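PDB 3HKM: exosome complex exonuclease RRP46 homolog from Oryza sativa Japonica Group, which binds double-stranded DNA and single-stranded RNA, shows hydrolytic DNase and phosphorolytic RNase activities in vitro, and is probably a component of the RNA-degrading exosome complex. Local coordinates for residues 166-172 and 194-200; 35-40 and 113-119; 150-154 and 210-215. All coordinates share one frame; numbering follows the deposited sequence.

From the N terminus, interaction 2 comes first: the hairpin turn and strand of 35-40 meet the start of helix 115-130, closing a loop of 72 residues in the first half of this RNase PH domain. Interaction 3 opens next at 150-154. Before it closes, interaction 1 opens and closes within it, pairing 166-172 with 194-200 across a connection whose residues 174-193 are not modelled. Helix 205-229 completes interaction 3 at 210-215. Interactions 1 and 3 thus build on one antiparallel four-stranded sheet, L169 and F171 packing on the helix. Interaction 2 precedes both in series, yet its L116 and P117 touch H168 of interaction 1, and its S114 and Q35 touch D154 of interaction 3.

Interaction 1: residues 166-172 and 194-200; sequences FAHLVFP and LITSITH
H200 turns the edge of its imidazole toward the face of H168 in an offset edge-to-face stack, ring centroids 5.4 Å apart and planes at 66°. A water in the plane of the H200 ring links the two, 2.9 Å from H168 ND1 and 2.6 Å from H200 NE2. F166 completes the aromatic cluster: it meets H200 rim to rim, with F166 CE2 3.4 Å from H200 CB. Its CG sits between the backbone N and the carbonyl carbon (chi1 60°), which brings the ring over the partner strand, where H200 O sits above the centre of one face. Alongside H168 and pointing the same way runs I198, its CG2 3.8 Å from H168 CB. Their backbones form an antiparallel hydrogen-bonded pair, H168 N reaching I198 O at 2.8 Å. The opposite face carries A167 CB against T199 CG2 at 3.6 Å, and L169 beside S197, whose hydroxyl bonds to Y208. Further along, V170 N still bonds T196 O and I195 N bonds V170 O; here I195 crosses V170 at about a right angle, I195 CD1 lying 3.5 Å from V170 CG2. This antiparallel ladder makes 197-201 an outermost strand, within this chain, of the four-stranded sheet. Strand 165-172 has backbone bonds on its other edge, A167 with C143 and L169 with I141. Helix 205-229 packs under L169 and F171, while helix 77-91 receives I195 and T196.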
loop_
_atom_site.group_PDB
_atom_site.type_symbol
_atom_site.label_atom_id
_atom_site.label_comp_id
_atom_site.label_asym_id
_atom_site.label_seq_id
_atom_site.Cartn_x
_atom_site.Cartn_y
_atom_site.Cartn_z
ATOM N N PHE A 166 3.537 -14.438 -7.995
ATOM C CA PHE A 166 2.965 -13.103 -7.926
ATOM C C PHE A 166 3.915 -12.027 -7.408
ATOM O O PHE A 166 4.968 -12.317 -6.852
ATOM C CB PHE A 166 1.608 -13.093 -7.202
ATOM C CG PHE A 166 1.653 -13.580 -5.790
ATOM C CD1 PHE A 166 1.104 -14.809 -5.453
ATOM C CD2 PHE A 166 2.203 -12.794 -4.791
ATOM C CE1 PHE A 166 1.123 -15.256 -4.145
ATOM C CE2 PHE A 166 2.227 -13.233 -3.473
ATOM C CZ PHE A 166 1.685 -14.467 -3.150
ATOM N N ALA A 167 3.531 -10.779 -7.629
ATOM C CA ALA A 167 4.384 -9.656 -7.309
ATOM C C ALA A 167 3.568 -8.571 -6.628
ATOM O O ALA A 167 2.423 -8.332 -6.980
ATOM C CB ALA A 167 5.021 -9.118 -8.575
ATOM N N HIS A 168 4.159 -7.929 -5.633
ATOM C CA HIS A 168 3.597 -6.698 -5.108
ATOM C C HIS A 168 4.342 -5.550 -5.756
ATOM O O HIS A 168 5.513 -5.335 -5.467
ATOM C CB HIS A 168 3.754 -6.630 -3.592
ATOM C CG HIS A 168 2.900 -7.612 -2.850
ATOM N ND1 HIS A 168 3.199 -8.045 -1.576
ATOM C CD2 HIS A 168 1.763 -8.254 -3.209
ATOM C CE1 HIS A 168 2.276 -8.906 -1.179
ATOM N NE2 HIS A 168 1.394 -9.048 -2.151
ATOM N N LEU A 169 3.679 -4.828 -6.653
ATOM C CA LEU A 169 4.323 -3.692 -7.305
ATOM C C LEU A 169 3.787 -2.379 -6.759
ATOM O O LEU A 169 2.606 -2.254 -6.441
ATOM C CB LEU A 169 4.151 -3.739 -8.829
ATOM C CG LEU A 169 4.595 -5.022 -9.546
ATOM C CD1 LEU A 169 4.290 -4.938 -11.039
ATOM C CD2 LEU A 169 6.071 -5.341 -9.301
ATOM N N VAL A 170 4.677 -1.405 -6.629
ATOM C CA VAL A 170 4.275 -0.076 -6.225
ATOM C C VAL A 170 4.960 0.951 -7.114
ATOM O O VAL A 170 6.184 1.020 -7.210
ATOM C CB VAL A 170 4.411 0.159 -4.680
ATOM C CG1 VAL A 170 5.225 -0.949 -4.033
ATOM C CG2 VAL A 170 4.932 1.557 -4.356
ATOM N N PHE A 171 4.122 1.701 -7.815
ATOM C CA PHE A 171 4.575 2.620 -8.832
ATOM C C PHE A 171 4.529 4.034 -8.289
ATOM O O PHE A 171 3.629 4.375 -7.523
ATOM C CB PHE A 171 3.684 2.500 -10.067
ATOM C CG PHE A 171 3.410 1.083 -10.486
ATOM C CD1 PHE A 171 4.134 0.494 -11.510
ATOM C CD2 PHE A 171 2.426 0.340 -9.860
ATOM C CE1 PHE A 171 3.880 -0.807 -11.901
ATOM C CE2 PHE A 171 2.173 -0.962 -10.249
ATOM C CZ PHE A 171 2.903 -1.532 -11.271
ATOM N N PRO A 172 5.508 4.859 -8.687
ATOM C CA PRO A 172 5.577 6.286 -8.375
ATOM C C PRO A 172 4.682 7.025 -9.342
ATOM O O PRO A 172 4.644 6.646 -10.506
ATOM C CB PRO A 172 7.037 6.644 -8.678
ATOM C CG PRO A 172 7.721 5.344 -9.069
ATOM C CD PRO A 172 6.641 4.430 -9.519
ATOM N N LEU A 194 10.344 1.942 -10.740
ATOM C CA LEU A 194 9.278 1.963 -9.743
ATOM C C LEU A 194 9.808 2.258 -8.331
ATOM O O LEU A 194 10.981 2.603 -8.168
ATOM C CB LEU A 194 8.484 0.651 -9.785
ATOM C CG LEU A 194 9.240 -0.663 -9.577
ATOM C CD1 LEU A 194 9.685 -0.794 -8.140
ATOM C CD2 LEU A 194 8.388 -1.857 -9.970
ATOM N N ILE A 195 8.943 2.132 -7.322
ATOM C CA ILE A 195 9.335 2.348 -5.929
ATOM C C ILE A 195 9.929 1.059 -5.374
ATOM O O ILE A 195 11.150 0.881 -5.365
ATOM C CB ILE A 195 8.131 2.809 -5.064
ATOM C CG1 ILE A 195 7.537 4.109 -5.619
ATOM C CG2 ILE A 195 8.538 3.008 -3.612
ATOM C CD1 ILE A 195 6.469 4.725 -4.752
ATOM N N THR A 196 9.059 0.152 -4.931
ATOM C CA THR A 196 9.475 -1.172 -4.463
ATOM C C THR A 196 8.749 -2.279 -5.246
ATOM O O THR A 196 7.652 -2.065 -5.770
ATOM C CB THR A 196 9.199 -1.375 -2.937
ATOM O OG1 THR A 196 7.794 -1.307 -2.685
ATOM C CG2 THR A 196 9.897 -0.318 -2.084
ATOM N N SER A 197 9.368 -3.453 -5.341
ATOM C CA SER A 197 8.673 -4.632 -5.842
ATOM C C SER A 197 9.140 -5.863 -5.088
ATOM O O SER A 197 10.333 -6.062 -4.878
ATOM C CB SER A 197 8.889 -4.826 -7.341
ATOM O OG SER A 197 9.877 -5.802 -7.578
ATOM N N ILE A 198 8.187 -6.680 -4.661
ATOM C CA ILE A 198 8.515 -7.928 -3.985
ATOM C C ILE A 198 7.709 -9.077 -4.572
ATOM O O ILE A 198 6.485 -9.012 -4.643
ATOM C CB ILE A 198 8.371 -7.821 -2.440
ATOM C CG1 ILE A 198 8.290 -9.204 -1.801
ATOM C CG2 ILE A 198 7.193 -6.959 -2.059
ATOM C CD1 ILE A 198 8.601 -9.200 -0.318
ATOM N N THR A 199 8.413 -10.112 -5.028
ATOM C CA THR A 199 7.762 -11.241 -5.676
ATOM C C THR A 199 7.752 -12.449 -4.753
ATOM O O THR A 199 8.623 -12.597 -3.900
ATOM C CB THR A 199 8.432 -11.600 -7.013
ATOM O OG1 THR A 199 9.802 -11.947 -6.780
ATOM C CG2 THR A 199 8.368 -10.419 -7.980
ATOM N N HIS A 200 6.745 -13.299 -4.924
ATOM C CA HIS A 200 6.585 -14.487 -4.099
ATOM C C HIS A 200 6.301 -15.687 -4.984
ATOM O O HIS A 200 5.292 -15.716 -5.691
ATOM C CB HIS A 200 5.426 -14.315 -3.113
ATOM C CG HIS A 200 5.623 -13.211 -2.116
ATOM N ND1 HIS A 200 6.336 -13.379 -0.947
ATOM C CD2 HIS A 200 5.180 -11.931 -2.104
ATOM C CE1 HIS A 200 6.328 -12.251 -0.261
ATOM N NE2 HIS A 200 5.636 -11.355 -0.943
HETATM O O HOH W 1 5.478 -8.899 0.023
#

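Interaction 2: residues 35-40 and 113-119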
loop_
_atom_site.group_PDB
_atom_site.type_symbol
_atom_site.label_atom_id
_atom_site.label_comp_id
_atom_site.label_asym_id
_atom_site.label_seq_id
_atom_site.Cartn_x
_atom_site.Cartn_y
_atom_site.Cartn_z
ATOM N N GLN A 35 -10.659 -2.298 -1.174
ATOM C CA GLN A 35 -10.671 -2.897 -2.494
ATOM C C GLN A 35 -11.362 -4.238 -2.345
ATOM O O GLN A 35 -10.845 -5.134 -1.685
ATOM C CB GLN A 35 -9.251 -3.077 -2.999
ATOM C CG GLN A 35 -8.417 -1.832 -2.853
ATOM C CD GLN A 35 -6.952 -2.096 -3.085
ATOM O OE1 GLN A 35 -6.547 -3.229 -3.319
ATOM N NE2 GLN A 35 -6.148 -1.050 -3.023
ATOM N N GLY A 36 -12.542 -4.373 -2.935
ATOM C CA GLY A 36 -13.353 -5.545 -2.682
ATOM C C GLY A 36 -13.580 -5.663 -1.186
ATOM O O GLY A 36 -13.869 -4.662 -0.519
ATOM N N ASP A 37 -13.436 -6.875 -0.653
ATOM C CA ASP A 37 -13.644 -7.117 0.776
ATOM C C ASP A 37 -12.377 -6.884 1.579
ATOM O O ASP A 37 -12.389 -6.961 2.804
ATOM C CB ASP A 37 -14.130 -8.544 1.026
ATOM C CG ASP A 37 -15.595 -8.729 0.705
ATOM O OD1 ASP A 37 -16.099 -9.840 0.961
ATOM O OD2 ASP A 37 -16.240 -7.774 0.209
ATOM N N THR A 38 -11.273 -6.636 0.888
ATOM C CA THR A 38 -10.036 -6.288 1.571
ATOM C C THR A 38 -10.108 -4.825 1.967
ATOM O O THR A 38 -10.048 -3.930 1.109
ATOM C CB THR A 38 -8.808 -6.509 0.682
ATOM O OG1 THR A 38 -8.647 -7.909 0.452
ATOM C CG2 THR A 38 -7.554 -5.961 1.353
ATOM N N ILE A 39 -10.251 -4.580 3.265
ATOM C CA ILE A 39 -10.394 -3.216 3.756
ATOM C C ILE A 39 -9.454 -2.890 4.918
ATOM O O ILE A 39 -9.211 -3.722 5.798
ATOM C CB ILE A 39 -11.874 -2.854 4.071
ATOM C CG1 ILE A 39 -11.952 -1.901 5.262
ATOM C CG2 ILE A 39 -12.721 -4.109 4.285
ATOM C CD1 ILE A 39 -13.257 -1.212 5.378
ATOM N N VAL A 40 -8.943 -1.662 4.902
ATOM C CA VAL A 40 -7.891 -1.232 5.807
ATOM C C VAL A 40 -8.165 0.185 6.331
ATOM O O VAL A 40 -8.756 1.003 5.625
ATOM C CB VAL A 40 -6.540 -1.247 5.045
ATOM C CG1 VAL A 40 -5.704 -0.030 5.382
ATOM C CG2 VAL A 40 -5.780 -2.570 5.265
ATOM N N GLY A 113 -7.486 -10.582 0.168
ATOM C CA GLY A 113 -6.388 -10.583 -0.786
ATOM C C GLY A 113 -5.824 -9.211 -1.105
ATOM O O GLY A 113 -6.471 -8.197 -0.841
ATOM N N SER A 114 -4.623 -9.199 -1.691
ATOM C CA SER A 114 -3.849 -7.984 -1.975
ATOM C C SER A 114 -3.797 -7.036 -0.772
ATOM O O SER A 114 -4.001 -5.831 -0.910
ATOM C CB SER A 114 -4.380 -7.268 -3.222
ATOM O OG SER A 114 -4.119 -8.022 -4.388
ATOM N N LEU A 115 -3.516 -7.590 0.404
ATOM C CA LEU A 115 -3.542 -6.826 1.652
ATOM C C LEU A 115 -2.419 -5.791 1.766
ATOM O O LEU A 115 -2.635 -4.681 2.248
ATOM C CB LEU A 115 -3.509 -7.767 2.861
ATOM C CG LEU A 115 -3.729 -7.076 4.209
ATOM C CD1 LEU A 115 -5.060 -6.329 4.216
ATOM C CD2 LEU A 115 -3.657 -8.073 5.362
ATOM N N LEU A 116 -1.220 -6.147 1.329
ATOM C CA LEU A 116 -0.102 -5.218 1.423
ATOM C C LEU A 116 -0.250 -4.086 0.389
ATOM O O LEU A 116 -0.042 -2.909 0.715
ATOM C CB LEU A 116 1.229 -5.961 1.284
ATOM C CG LEU A 116 2.515 -5.303 1.792
ATOM C CD1 LEU A 116 3.498 -5.041 0.667
ATOM C CD2 LEU A 116 2.239 -4.041 2.611
ATOM N N PRO A 117 -0.610 -4.430 -0.860
ATOM C CA PRO A 117 -0.894 -3.354 -1.816
ATOM C C PRO A 117 -2.049 -2.462 -1.352
ATOM O O PRO A 117 -2.001 -1.249 -1.550
ATOM C CB PRO A 117 -1.282 -4.115 -3.087
ATOM C CG PRO A 117 -0.549 -5.390 -2.989
ATOM C CD PRO A 117 -0.576 -5.748 -1.518
ATOM N N CYS A 118 -3.072 -3.049 -0.741
ATOM C CA CYS A 118 -4.187 -2.262 -0.226
ATOM C C CYS A 118 -3.719 -1.333 0.900
ATOM O O CYS A 118 -4.024 -0.129 0.894
ATOM C CB CYS A 118 -5.314 -3.168 0.270
ATOM S SG CYS A 118 -6.758 -2.292 0.940
ATOM N N ALA A 119 -2.977 -1.893 1.858
ATOM C CA ALA A 119 -2.461 -1.117 2.987
ATOM C C ALA A 119 -1.553 0.014 2.520
ATOM O O ALA A 119 -1.567 1.102 3.084
ATOM C CB ALA A 119 -1.726 -2.024 3.967
#
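T38 is the hub on the strand side: its OG1 meets G113, its CG2 both L115 and C118. T38 OG1 donates to G113 O, approaching in the carbonyl plane on a lone pair with a C=O...donor angle of 131°; the 2.5 Å from T38 OG1 to G113 O is shorter than expected, so the exact length is doubtful. With OG1 beside the backbone N (chi1 -67°), CG2 falls anti to that N and is directed at the helix: T38 CG2 is 3.7 Å from C118 CB and 3.8 Å from L115 CD1. C118 holds its sulfur anti to its own backbone N, where SG lies 3.7 Å from T38 O and also touches V40. V40 crosses L115 obliquely, V40 CG2 lying 4.0 Å from L115 CD1, and it also reaches A119. Q35 lies across C118 from the other end of the turn. In the next shell, Q35 to T38 form a type II' beta turn with G36 at its second position; T38 N gives a weak bond back to Q35 O, and Q35 N bonds T38 O at 2.9 Å. This turn joins strands 29-35 and 38-49 into a beta-hairpin. S114, at the N-cap position, makes no capping bond with its side chain; its OG goes to T155 O and its N to E160 OE2. W66 and strand 100-110 pack on L115 and A119. The chemistry is that of a buried hydroxyl used in both directions: T38 OG1 accepts the N-H of D112 and donates to G113 O. R15 NH1 shares that carbonyl and would probably draw charge onto its oxygen. One hydrogen bond across the contact, backed by those of D112 and R15, joins hairpin turn to helix start; the rest is largely apolar.

Interaction 3: residues 150-154 and 210-215; sequences EVILD and SCIERG
S210 meets V151 through its hydroxyl: with chi1 at -176° the oxygen is anti to the backbone N, and S210 OG comes 3.4 Å from V151 CG2. That same methyl also serves the next residue, C211, whose SG is 3.8 Å away from V151 CG2. The C211 side chain packs on C143 and V145 of strand 138-145, and its CB lies against L169 of strand 165-172, so the residue sits between helix and sheet. This is the second half of the RNase PH fold, in which helix 205-229, entered directly from strand 197-201, covers one face of an antiparallel four-stranded sheet; strand 151-153 is an outermost strand of it within this chain. Helix and strand cross here at -40°, with their local axes 8.7 Å apart. One turn after S210 comes R214, its N bonded back to S210 O. It bends at chi2 (76°), and its aliphatic part and V151 slide past each other in opposite directions, R214 CG lying 3.6 Å from V151 CG1. L153 lies slantwise over this stem, with L153 CD1 3.7 Å from R214 CG. Farther out, R214 NH1 comes within 2.9 Å of V151 O, which lies oblique to the guanidinium plane, while the side chain also touches P11 and N12. At G215 the backbone itself faces the strand: L153 CD2 stands 4.1 Å from G215 N, an amide already bonded within the helix to C211 O. F171 of the neighbouring strand 165-172 packs its ring tip on G215 as well.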
loop_
_atom_site.group_PDB
_atom_site.type_symbol
_atom_site.label_atom_id
_atom_site.label_comp_id
_atom_site.label_asym_id
_atom_site.label_seq_id
_atom_site.Cartn_x
_atom_site.Cartn_y
_atom_site.Cartn_z
ATOM N N GLU A 150 -0.254 -15.835 -17.924
ATOM C CA GLU A 150 -1.335 -14.849 -17.913
ATOM C C GLU A 150 -1.292 -14.032 -16.628
ATOM O O GLU A 150 -1.368 -14.585 -15.534
ATOM C CB GLU A 150 -2.704 -15.526 -18.055
ATOM C CG GLU A 150 -2.931 -16.225 -19.388
ATOM C CD GLU A 150 -2.549 -17.693 -19.360
ATOM O OE1 GLU A 150 -2.282 -18.257 -20.442
ATOM O OE2 GLU A 150 -2.525 -18.286 -18.262
ATOM N N VAL A 151 -1.169 -12.717 -16.757
ATOM C CA VAL A 151 -1.087 -11.864 -15.580
ATOM C C VAL A 151 -2.456 -11.397 -15.117
ATOM O O VAL A 151 -3.288 -10.973 -15.912
ATOM C CB VAL A 151 -0.178 -10.647 -15.800
ATOM C CG1 VAL A 151 -0.616 -9.488 -14.911
ATOM C CG2 VAL A 151 1.264 -11.024 -15.512
ATOM N N ILE A 152 -2.663 -11.483 -13.812
ATOM C CA ILE A 152 -3.909 -11.105 -13.171
ATOM C C ILE A 152 -3.635 -9.932 -12.219
ATOM O O ILE A 152 -2.645 -9.942 -11.495
ATOM C CB ILE A 152 -4.505 -12.333 -12.440
ATOM C CG1 ILE A 152 -5.661 -12.920 -13.249
ATOM C CG2 ILE A 152 -4.984 -11.982 -11.060
ATOM C CD1 ILE A 152 -5.390 -13.008 -14.720
ATOM N N LEU A 153 -4.488 -8.909 -12.245
ATOM C CA LEU A 153 -4.292 -7.728 -11.398
ATOM C C LEU A 153 -5.229 -7.714 -10.191
ATOM O O LEU A 153 -6.420 -8.018 -10.310
ATOM C CB LEU A 153 -4.453 -6.434 -12.209
ATOM C CG LEU A 153 -3.470 -6.255 -13.370
ATOM C CD1 LEU A 153 -3.671 -4.918 -14.060
ATOM C CD2 LEU A 153 -2.034 -6.403 -12.881
ATOM N N ASP A 154 -4.679 -7.364 -9.029
ATOM C CA ASP A 154 -5.455 -7.254 -7.798
ATOM C C ASP A 154 -6.124 -8.579 -7.435
ATOM O O ASP A 154 -7.344 -8.707 -7.457
ATOM C CB ASP A 154 -6.506 -6.157 -7.944
ATOM C CG ASP A 154 -7.014 -5.642 -6.602
ATOM O OD1 ASP A 154 -6.293 -5.751 -5.585
ATOM O OD2 ASP A 154 -8.140 -5.097 -6.585
ATOM N N SER A 210 5.883 -8.735 -17.536
ATOM C CA SER A 210 4.457 -8.676 -17.820
ATOM C C SER A 210 3.733 -8.015 -16.647
ATOM O O SER A 210 2.862 -7.169 -16.844
ATOM C CB SER A 210 3.889 -10.070 -18.099
ATOM O OG SER A 210 2.521 -9.993 -18.472
ATOM N N CYS A 211 4.118 -8.388 -15.430
ATOM C CA CYS A 211 3.536 -7.822 -14.214
ATOM C C CYS A 211 3.720 -6.308 -14.124
ATOM O O CYS A 211 2.773 -5.579 -13.828
ATOM C CB CYS A 211 4.134 -8.482 -12.972
ATOM S SG CYS A 211 3.483 -10.126 -12.571
ATOM N N ILE A 212 4.940 -5.840 -14.363
ATOM C CA ILE A 212 5.221 -4.412 -14.309
ATOM C C ILE A 212 4.552 -3.681 -15.468
ATOM O O ILE A 212 4.007 -2.593 -15.289
ATOM C CB ILE A 212 6.744 -4.110 -14.255
ATOM C CG1 ILE A 212 7.450 -4.629 -15.502
ATOM C CG2 ILE A 212 7.368 -4.727 -13.012
ATOM C CD1 ILE A 212 8.954 -4.779 -15.325
ATOM N N GLU A 213 4.590 -4.290 -16.649
ATOM C CA GLU A 213 3.906 -3.761 -17.823
ATOM C C GLU A 213 2.413 -3.612 -17.554
ATOM O O GLU A 213 1.809 -2.572 -17.821
ATOM C CB GLU A 213 4.095 -4.707 -19.010
ATOM C CG GLU A 213 3.011 -4.579 -20.067
ATOM C CD GLU A 213 2.657 -5.905 -20.722
ATOM O OE1 GLU A 213 3.554 -6.547 -21.324
ATOM O OE2 GLU A 213 1.468 -6.296 -20.641
ATOM N N ARG A 214 1.821 -4.676 -17.030
ATOM C CA ARG A 214 0.390 -4.720 -16.800
ATOM C C ARG A 214 0.012 -3.762 -15.676
ATOM O O ARG A 214 -0.866 -2.925 -15.835
ATOM C CB ARG A 214 -0.031 -6.150 -16.456
ATOM C CG ARG A 214 -1.515 -6.427 -16.591
ATOM C CD ARG A 214 -1.890 -6.579 -18.053
ATOM N NE ARG A 214 -3.320 -6.800 -18.233
ATOM C CZ ARG A 214 -3.887 -8.002 -18.251
ATOM N NH1 ARG A 214 -3.146 -9.094 -18.087
ATOM N NH2 ARG A 214 -5.197 -8.116 -18.432
ATOM N N GLY A 215 0.682 -3.894 -14.537
ATOM C CA GLY A 215 0.390 -3.062 -13.385
ATOM C C GLY A 215 0.467 -1.586 -13.705
ATOM O O GLY A 215 -0.428 -0.827 -13.366
#